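Local structure of FI20010p1 (Drosophila melanogaster, 7CFB) at residues A[49-54]-A[176-181]; A[55-60]-A[168-173]; A[61-66]-A[156-161]. The protein probably acts in gene silencing through the piRNA pathway, helping assemble the piRNA amplification complex in Drosophila, with this extended Tudor domain as a likely binding module. One frame throughout, in Å; residues are numbered along the deposited sequence.

How the contacts relate
All three contacts involve the same five-stranded sheet; contacts 1 and 2 use strand 49-57, contact 3 its neighbour 64-67. Contact 1 pairs 49-57 with 176-184, contact 3 pairs 64-67 with 157-161, and contact 2 brings the far end of 49-57 against the 168-173 region. Contact 3 is the most buried, while contacts 1 and 2 are each partly open. Contacts 1 and 3 are held by backbone hydrogen bonds with charged groups at the margins; contact 2 is apolar packing by V57 and V173, with M169 and H170 beside them and no hydrogen bond across it. L54 of contact 1 packs on both others, reaching M169 and Y65, and A55 and S56 probably hydrogen-bond to Y65.

Contact 1: A[49-54]-A[176-181]; sequences IVTAVL and YIKIRV
V50 and I179 grip each other with both backbone groups, V50 N to I179 O and I179 N to V50 O, each at 3.0 Å. Two residues along, A52 and I177 repeat the pattern, with I177 N to A52 O at 2.9 Å and nearly straight. T51 with K178 sits between these hydrogen-bonded pairs, and I49 with R180 and V53 with Y176 flank them; in these non-hydrogen-bonded pairs CA-H groups of I49, T51 and K178 lean on carbonyl oxygens. The two strand axes lie 135° apart, so this antiparallel pair is strongly twisted.

That twist suits the place of the strands: 49-57 and 176-184 are the first and last in the order of a five-stranded sheet, and their pairing closes it on itself. The order fits the OB-like, SN-type half of an extended Tudor domain.

Apolar contacts follow on both faces. On the side of V50 and I179, V50 CG1 meets V181 CG2 at 3.7 Å and V50 CG2 meets I179 CG1; F44 also packs on V50 and A52 here. On the other, V53 CG2 sits over one face of the Y176 ring, a CH-pi contact 3.7 Å from the centroid and displaced toward the CE1 rim. It gets there because V53 CG1 is anti to the backbone N (chi1 172°), which puts CG2 on the ring side. L221 of helix 215-228 touches both V53 and Y176.

Polar side chains take the outer margin. K178 runs straight and then bends at chi4 (-53°), bringing NZ 3.3 Å from T51 OG1 in a weak hydrogen bond. At the strand end, I49 CD1 lies over one face of the R180 guanidinium, 3.9 Å from NH1.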
loop_
_atom_site.group_PDB
_atom_site.type_symbol
_atom_site.label_atom_id
_atom_site.label_comp_id
_atom_site.label_asym_id
_atom_site.label_seq_id
_atom_site.Cartn_x
_atom_site.Cartn_y
_atom_site.Cartn_z
ATOM N N ILE A 49 -13.300 18.859 4.055
ATOM C CA ILE A 49 -13.121 17.727 4.991
ATOM C C ILE A 49 -13.468 16.475 4.194
ATOM O O ILE A 49 -14.513 16.468 3.610
ATOM C CB ILE A 49 -14.012 17.863 6.229
ATOM C CG1 ILE A 49 -13.784 19.183 6.956
ATOM C CG2 ILE A 49 -13.819 16.688 7.154
ATOM C CD1 ILE A 49 -14.722 19.398 8.072
ATOM N N VAL A 50 -12.600 15.476 4.196
ATOM C CA VAL A 50 -12.853 14.238 3.419
ATOM C C VAL A 50 -12.737 13.009 4.318
ATOM O O VAL A 50 -12.003 13.046 5.293
ATOM C CB VAL A 50 -11.931 14.134 2.189
ATOM C CG1 VAL A 50 -11.403 15.475 1.738
ATOM C CG2 VAL A 50 -10.785 13.188 2.419
ATOM N N THR A 51 -13.475 11.973 3.961
ATOM C CA THR A 51 -13.448 10.672 4.642
ATOM C C THR A 51 -12.448 9.776 3.908
ATOM O O THR A 51 -12.526 9.657 2.687
ATOM C CB THR A 51 -14.843 10.051 4.658
ATOM O OG1 THR A 51 -15.741 11.030 5.157
ATOM C CG2 THR A 51 -14.922 8.811 5.515
ATOM N N ALA A 52 -11.497 9.234 4.651
ATOM C CA ALA A 52 -10.486 8.331 4.085
ATOM C C ALA A 52 -10.014 7.364 5.160
ATOM O O ALA A 52 -10.138 7.654 6.307
ATOM C CB ALA A 52 -9.335 9.115 3.552
ATOM N N VAL A 53 -9.553 6.214 4.720
ATOM C CA VAL A 53 -8.948 5.194 5.607
ATOM C C VAL A 53 -7.552 5.666 5.979
ATOM O O VAL A 53 -6.871 6.113 5.115
ATOM C CB VAL A 53 -8.866 3.846 4.889
ATOM C CG1 VAL A 53 -8.089 2.839 5.695
ATOM C CG2 VAL A 53 -10.233 3.325 4.532
ATOM N N LEU A 54 -7.179 5.547 7.243
ATOM C CA LEU A 54 -5.798 5.858 7.647
ATOM C C LEU A 54 -5.030 4.591 7.289
ATOM O O LEU A 54 -5.129 3.630 8.004
ATOM C CB LEU A 54 -5.772 6.143 9.148
ATOM C CG LEU A 54 -4.394 6.373 9.751
ATOM C CD1 LEU A 54 -3.654 7.428 8.990
ATOM C CD2 LEU A 54 -4.477 6.744 11.208
ATOM N N TYR A 176 -11.767 4.318 9.200
ATOM C CA TYR A 176 -12.147 5.535 8.458
ATOM C C TYR A 176 -12.018 6.747 9.377
ATOM O O TYR A 176 -12.460 6.690 10.493
ATOM C CB TYR A 176 -13.555 5.434 7.878
ATOM C CG TYR A 176 -13.682 4.542 6.681
ATOM C CD1 TYR A 176 -13.496 5.031 5.409
ATOM C CD2 TYR A 176 -13.993 3.212 6.823
ATOM C CE1 TYR A 176 -13.600 4.212 4.308
ATOM C CE2 TYR A 176 -14.109 2.381 5.734
ATOM C CZ TYR A 176 -13.919 2.883 4.474
ATOM O OH TYR A 176 -14.032 2.063 3.408
ATOM N N ILE A 177 -11.403 7.805 8.877
ATOM C CA ILE A 177 -11.253 9.080 9.622
ATOM C C ILE A 177 -11.708 10.235 8.738
ATOM O O ILE A 177 -11.949 10.023 7.565
ATOM C CB ILE A 177 -9.808 9.308 10.095
ATOM C CG1 ILE A 177 -8.818 9.475 8.950
ATOM C CG2 ILE A 177 -9.371 8.241 11.062
ATOM C CD1 ILE A 177 -7.491 10.007 9.387
ATOM N N LYS A 178 -11.867 11.404 9.335
ATOM C CA LYS A 178 -12.178 12.620 8.558
ATOM C C LYS A 178 -10.989 13.559 8.710
ATOM O O LYS A 178 -10.545 13.726 9.808
ATOM C CB LYS A 178 -13.501 13.257 8.978
ATOM C CG LYS A 178 -14.705 12.332 8.991
ATOM C CD LYS A 178 -16.011 13.038 9.217
ATOM C CE LYS A 178 -17.193 12.092 9.272
ATOM N NZ LYS A 178 -17.280 11.190 8.096
ATOM N N ILE A 179 -10.485 14.089 7.610
ATOM C CA ILE A 179 -9.309 14.992 7.645
ATOM C C ILE A 179 -9.651 16.321 6.978
ATOM O O ILE A 179 -10.319 16.295 5.981
ATOM C CB ILE A 179 -8.094 14.348 6.952
ATOM C CG1 ILE A 179 -8.442 13.857 5.553
ATOM C CG2 ILE A 179 -7.467 13.252 7.797
ATOM C CD1 ILE A 179 -7.272 13.724 4.663
ATOM N N ARG A 180 -9.232 17.422 7.588
ATOM C CA ARG A 180 -9.356 18.742 6.940
ATOM C C ARG A 180 -8.108 18.877 6.081
ATOM O O ARG A 180 -7.046 18.911 6.632
ATOM C CB ARG A 180 -9.373 19.934 7.894
ATOM C CG ARG A 180 -10.026 19.693 9.234
ATOM C CD ARG A 180 -10.121 20.988 10.001
ATOM N NE ARG A 180 -11.155 20.873 11.002
ATOM C CZ ARG A 180 -12.339 21.423 10.897
ATOM N NH1 ARG A 180 -12.614 22.157 9.846
ATOM N NH2 ARG A 180 -13.223 21.265 11.851
ATOM N N VAL A 181 -8.274 18.995 4.783
ATOM C CA VAL A 181 -7.115 19.090 3.872
ATOM C C VAL A 181 -6.623 20.537 3.822
ATOM O O VAL A 181 -7.319 21.358 3.320
ATOM C CB VAL A 181 -7.545 18.567 2.495
ATOM C CG1 VAL A 181 -6.410 18.457 1.516
ATOM C CG2 VAL A 181 -8.295 17.268 2.620
#

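Contact 2: A[55-60]-A[168-173]; sequences ASVDVT and NMHCFV
V57 and V173 meet where the end of strand 49-57 passes helix 166-169 and the residues that follow it, with the CA atoms of S56 and V173 5.6 Å apart and no hydrogen bond between the two backbones. Just here the strand carries a classic beta bulge, A55 and S56 both facing Y65 of the next strand, in the OB-like sheet of what is probably the SN-type part of an extended Tudor domain.

V57 packs against M169, H170 and V173: CG2 touches V173 CG2 at 4.0 Å and lies near M169, while CG1, anti to the backbone N (chi1 155°), reaches H170 CB at 3.9 Å. An alanine here would remove both methyl branches and would probably open a gap between V173 CG2, M169 and H170 CB, which lose the methyls they pack on. V173 also sends CG1 to within 3.3 Å of A55 O. S56 points the other way, its OG bonded to F130 O.

Further on, D58 OD1 accepts from T60 N, forming an Asx turn, and also from T60 OG1. V59 CG2 then approaches the H170 ring, whose CD2 edge meets V57 O at 3.5 Å, near the ring plane.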
loop_
_atom_site.group_PDB
_atom_site.type_symbol
_atom_site.label_atom_id
_atom_site.label_comp_id
_atom_site.label_asym_id
_atom_site.label_seq_id
_atom_site.Cartn_x
_atom_site.Cartn_y
_atom_site.Cartn_z
ATOM N N ALA A 55 -4.366 4.606 6.144
ATOM C CA ALA A 55 -3.681 3.416 5.609
ATOM C C ALA A 55 -2.545 2.954 6.515
ATOM O O ALA A 55 -2.497 1.816 6.823
ATOM C CB ALA A 55 -3.189 3.725 4.234
ATOM N N SER A 56 -1.706 3.869 6.941
ATOM C CA SER A 56 -0.569 3.512 7.803
ATOM C C SER A 56 -0.058 4.769 8.489
ATOM O O SER A 56 -0.286 5.854 7.996
ATOM C CB SER A 56 0.529 2.852 7.030
ATOM O OG SER A 56 0.989 3.663 5.991
ATOM N N VAL A 57 0.584 4.598 9.617
ATOM C CA VAL A 57 1.186 5.769 10.289
ATOM C C VAL A 57 2.633 5.358 10.464
ATOM O O VAL A 57 2.863 4.367 11.093
ATOM C CB VAL A 57 0.451 6.068 11.599
ATOM C CG1 VAL A 57 1.314 6.812 12.591
ATOM C CG2 VAL A 57 -0.827 6.823 11.336
ATOM N N ASP A 58 3.547 6.025 9.798
ATOM C CA ASP A 58 4.947 5.584 9.915
ATOM C C ASP A 58 5.592 6.489 10.952
ATOM O O ASP A 58 6.165 7.492 10.558
ATOM C CB ASP A 58 5.644 5.650 8.562
ATOM C CG ASP A 58 7.086 5.212 8.615
ATOM O OD1 ASP A 58 7.533 4.877 9.694
ATOM O OD2 ASP A 58 7.727 5.205 7.571
ATOM N N VAL A 59 5.692 6.018 12.192
ATOM C CA VAL A 59 6.212 6.845 13.320
ATOM C C VAL A 59 7.744 6.917 13.318
ATOM O O VAL A 59 8.260 7.535 14.219
ATOM C CB VAL A 59 5.615 6.484 14.694
ATOM C CG1 VAL A 59 5.611 7.682 15.611
ATOM C CG2 VAL A 59 4.195 5.969 14.590
ATOM N N THR A 60 8.356 6.259 12.341
ATOM C CA THR A 60 9.809 6.302 12.150
ATOM C C THR A 60 10.113 7.302 11.051
ATOM O O THR A 60 11.240 7.668 10.913
ATOM C CB THR A 60 10.329 4.918 11.778
ATOM O OG1 THR A 60 10.239 4.776 10.368
ATOM C CG2 THR A 60 9.521 3.834 12.439
ATOM N N ASN A 168 -0.863 8.410 18.932
ATOM C CA ASN A 168 -2.267 8.017 19.198
ATOM C C ASN A 168 -2.969 7.657 17.890
ATOM O O ASN A 168 -3.744 6.735 17.890
ATOM C CB ASN A 168 -3.040 9.023 20.044
ATOM C CG ASN A 168 -4.340 8.416 20.510
ATOM O OD1 ASN A 168 -4.401 7.221 20.780
ATOM N ND2 ASN A 168 -5.394 9.207 20.559
ATOM N N MET A 169 -2.624 8.344 16.800
ATOM C CA MET A 169 -3.196 8.138 15.453
ATOM C C MET A 169 -2.870 6.731 14.944
ATOM O O MET A 169 -3.697 6.170 14.288
ATOM C CB MET A 169 -2.685 9.195 14.483
ATOM C CG MET A 169 -3.242 10.566 14.731
ATOM S SD MET A 169 -5.009 10.645 14.861
ATOM C CE MET A 169 -5.452 10.225 13.187
ATOM N N HIS A 170 -1.732 6.164 15.346
ATOM C CA HIS A 170 -1.264 4.820 14.942
ATOM C C HIS A 170 -2.276 3.741 15.316
ATOM O O HIS A 170 -2.381 2.801 14.575
ATOM C CB HIS A 170 0.114 4.520 15.524
ATOM C CG HIS A 170 0.661 3.250 14.994
ATOM N ND1 HIS A 170 0.257 2.037 15.451
ATOM C CD2 HIS A 170 1.529 2.999 14.003
ATOM C CE1 HIS A 170 0.866 1.094 14.787
ATOM N NE2 HIS A 170 1.648 1.650 13.905
ATOM N N CYS A 171 -3.030 3.929 16.404
ATOM C CA CYS A 171 -4.039 2.923 16.841
ATOM C C CYS A 171 -5.256 2.942 15.905
ATOM O O CYS A 171 -5.971 1.923 15.844
ATOM C CB CYS A 171 -4.490 3.195 18.271
ATOM S SG CYS A 171 -3.263 4.093 19.256
ATOM N N PHE A 172 -5.473 4.063 15.210
ATOM C CA PHE A 172 -6.611 4.249 14.275
ATOM C C PHE A 172 -6.281 3.805 12.848
ATOM O O PHE A 172 -7.048 4.096 11.956
ATOM C CB PHE A 172 -7.141 5.675 14.358
ATOM C CG PHE A 172 -7.898 5.889 15.629
ATOM C CD1 PHE A 172 -8.976 5.083 15.934
ATOM C CD2 PHE A 172 -7.465 6.798 16.569
ATOM C CE1 PHE A 172 -9.668 5.239 17.119
ATOM C CE2 PHE A 172 -8.153 6.939 17.760
ATOM C CZ PHE A 172 -9.249 6.166 18.031
ATOM N N VAL A 173 -5.164 3.113 12.644
ATOM C CA VAL A 173 -4.817 2.578 11.296
ATOM C C VAL A 173 -5.874 1.539 10.898
ATOM O O VAL A 173 -6.347 0.813 11.758
ATOM C CB VAL A 173 -3.378 2.033 11.252
ATOM C CG1 VAL A 173 -3.062 1.232 10.008
ATOM C CG2 VAL A 173 -2.359 3.133 11.373
#

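Contact 3: A[61-66]-A[156-161]; sequences DNCAYV and AIRCDL
D61 and R158 form a salt bridge at the rim of an otherwise buried antiparallel strand pair, 64-66 against 157-161, within the OB-like sheet that an extended Tudor domain would be expected to contain. The tight part begins with the backbone: A64 pairs with C159 and V66 with I157 through four hydrogen bonds of 2.8 to 3.0 Å. On the face of A64, V66 and C159, A64 CB touches L161 CD1 at 3.6 Å and V66 CG2 packs near C159 CB. Across the sheet, the Y65 ring lies against R158 CA and CB, and R31 and Y34 of helix 30-36 close over it. R158, extended to NE with CG anti to the backbone N (chi1 -167°), also presents one guanidinium face to buried C63, whose CB sits over its centre, 3.5 Å above the plane, with SG 3.3 Å from R158 NH2.

The solvent side is looser. D61 OD2 meets R158 NH2 at the edge, in the guanidinium plane, at 3.0 Å, though D61 is exposed and poorly ordered. Y65 OH takes a weak bond from NH2, the ring standing 82° from the guanidinium. Beyond the last strand pair a water accepts from L161 N at 2.9 Å.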
loop_
_atom_site.group_PDB
_atom_site.type_symbol
_atom_site.label_atom_id
_atom_site.label_comp_id
_atom_site.label_asym_id
_atom_site.label_seq_id
_atom_site.Cartn_x
_atom_site.Cartn_y
_atom_site.Cartn_z
ATOM N N ASP A 61 9.123 7.627 10.206
ATOM C CA ASP A 61 9.319 8.592 9.081
ATOM C C ASP A 61 8.408 9.819 9.249
ATOM O O ASP A 61 8.330 10.636 8.311
ATOM C CB ASP A 61 9.110 7.914 7.724
ATOM C CG ASP A 61 9.643 8.726 6.557
ATOM O OD1 ASP A 61 10.749 9.289 6.691
ATOM O OD2 ASP A 61 8.949 8.791 5.523
ATOM N N ASN A 62 7.753 9.918 10.406
ATOM C CA ASN A 62 6.784 10.976 10.796
ATOM C C ASN A 62 5.476 10.943 9.985
ATOM O O ASN A 62 4.448 10.915 10.599
ATOM C CB ASN A 62 7.429 12.357 10.939
ATOM C CG ASN A 62 6.643 13.315 11.811
ATOM O OD1 ASN A 62 5.687 12.928 12.480
ATOM N ND2 ASN A 62 7.016 14.584 11.773
ATOM N N CYS A 63 5.527 10.889 8.659
ATOM C CA CYS A 63 4.354 10.974 7.764
ATOM C C CYS A 63 3.412 9.779 7.901
ATOM O O CYS A 63 3.828 8.736 8.351
ATOM C CB CYS A 63 4.813 10.892 6.327
ATOM S SG CYS A 63 5.002 9.155 5.891
ATOM N N ALA A 64 2.169 10.005 7.499
ATOM C CA ALA A 64 1.055 9.045 7.488
ATOM C C ALA A 64 0.549 8.874 6.054
ATOM O O ALA A 64 1.035 9.535 5.174
ATOM C CB ALA A 64 -0.039 9.513 8.380
ATOM N N TYR A 65 -0.321 7.904 5.850
ATOM C CA TYR A 65 -0.902 7.636 4.517
ATOM C C TYR A 65 -2.421 7.504 4.618
ATOM O O TYR A 65 -2.902 6.865 5.516
ATOM C CB TYR A 65 -0.242 6.413 3.901
ATOM C CG TYR A 65 1.178 6.613 3.463
ATOM C CD1 TYR A 65 2.224 6.459 4.345
ATOM C CD2 TYR A 65 1.477 6.938 2.159
ATOM C CE1 TYR A 65 3.531 6.637 3.951
ATOM C CE2 TYR A 65 2.776 7.114 1.743
ATOM C CZ TYR A 65 3.806 6.964 2.644
ATOM O OH TYR A 65 5.078 7.142 2.252
ATOM N N VAL A 66 -3.129 8.115 3.679
ATOM C CA VAL A 66 -4.610 8.035 3.629
ATOM C C VAL A 66 -5.026 7.433 2.293
ATOM O O VAL A 66 -4.330 7.642 1.324
ATOM C CB VAL A 66 -5.299 9.376 3.913
ATOM C CG1 VAL A 66 -5.073 9.819 5.337
ATOM C CG2 VAL A 66 -4.881 10.447 2.942
ATOM N N ALA A 156 -2.641 4.575 -1.507
ATOM C CA ALA A 156 -1.991 5.273 -0.382
ATOM C C ALA A 156 -1.396 6.623 -0.777
ATOM O O ALA A 156 -0.454 6.656 -1.513
ATOM C CB ALA A 156 -0.997 4.372 0.277
ATOM N N ILE A 157 -1.938 7.678 -0.191
ATOM C CA ILE A 157 -1.470 9.066 -0.452
ATOM C C ILE A 157 -0.689 9.573 0.764
ATOM O O ILE A 157 -1.217 9.558 1.841
ATOM C CB ILE A 157 -2.632 10.004 -0.809
ATOM C CG1 ILE A 157 -3.504 9.459 -1.932
ATOM C CG2 ILE A 157 -2.095 11.373 -1.133
ATOM C CD1 ILE A 157 -2.767 9.238 -3.200
ATOM N N ARG A 158 0.533 10.024 0.540
ATOM C CA ARG A 158 1.403 10.536 1.623
ATOM C C ARG A 158 0.740 11.770 2.219
ATOM O O ARG A 158 0.232 12.575 1.488
ATOM C CB ARG A 158 2.803 10.806 1.079
ATOM C CG ARG A 158 3.866 11.041 2.132
ATOM C CD ARG A 158 5.278 10.942 1.596
ATOM N NE ARG A 158 6.133 11.581 2.573
ATOM C CZ ARG A 158 6.942 10.967 3.419
ATOM N NH1 ARG A 158 7.648 11.677 4.274
ATOM N NH2 ARG A 158 7.052 9.655 3.419
ATOM N N CYS A 159 0.744 11.843 3.530
ATOM C CA CYS A 159 0.050 12.913 4.249
ATOM C C CYS A 159 0.811 13.333 5.506
ATOM O O CYS A 159 1.071 12.497 6.340
ATOM C CB CYS A 159 -1.297 12.350 4.664
ATOM S SG CYS A 159 -2.437 13.560 5.348
ATOM N N ASP A 160 1.062 14.623 5.631
ATOM C CA ASP A 160 1.660 15.191 6.853
ATOM C C ASP A 160 0.475 15.534 7.745
ATOM O O ASP A 160 -0.272 16.413 7.396
ATOM C CB ASP A 160 2.565 16.369 6.492
ATOM C CG ASP A 160 3.065 17.177 7.678
ATOM O OD1 ASP A 160 2.743 16.824 8.806
ATOM O OD2 ASP A 160 3.762 18.153 7.446
ATOM N N LEU A 161 0.276 14.789 8.819
ATOM C CA LEU A 161 -0.857 15.062 9.729
ATOM C C LEU A 161 -0.393 16.090 10.755
ATOM O O LEU A 161 0.629 15.868 11.343
ATOM C CB LEU A 161 -1.322 13.779 10.412
ATOM C CG LEU A 161 -2.139 12.810 9.566
ATOM C CD1 LEU A 161 -2.364 11.521 10.294
ATOM C CD2 LEU A 161 -3.452 13.390 9.120
HETATM O O HOH W 1 2.563 13.654 10.256
#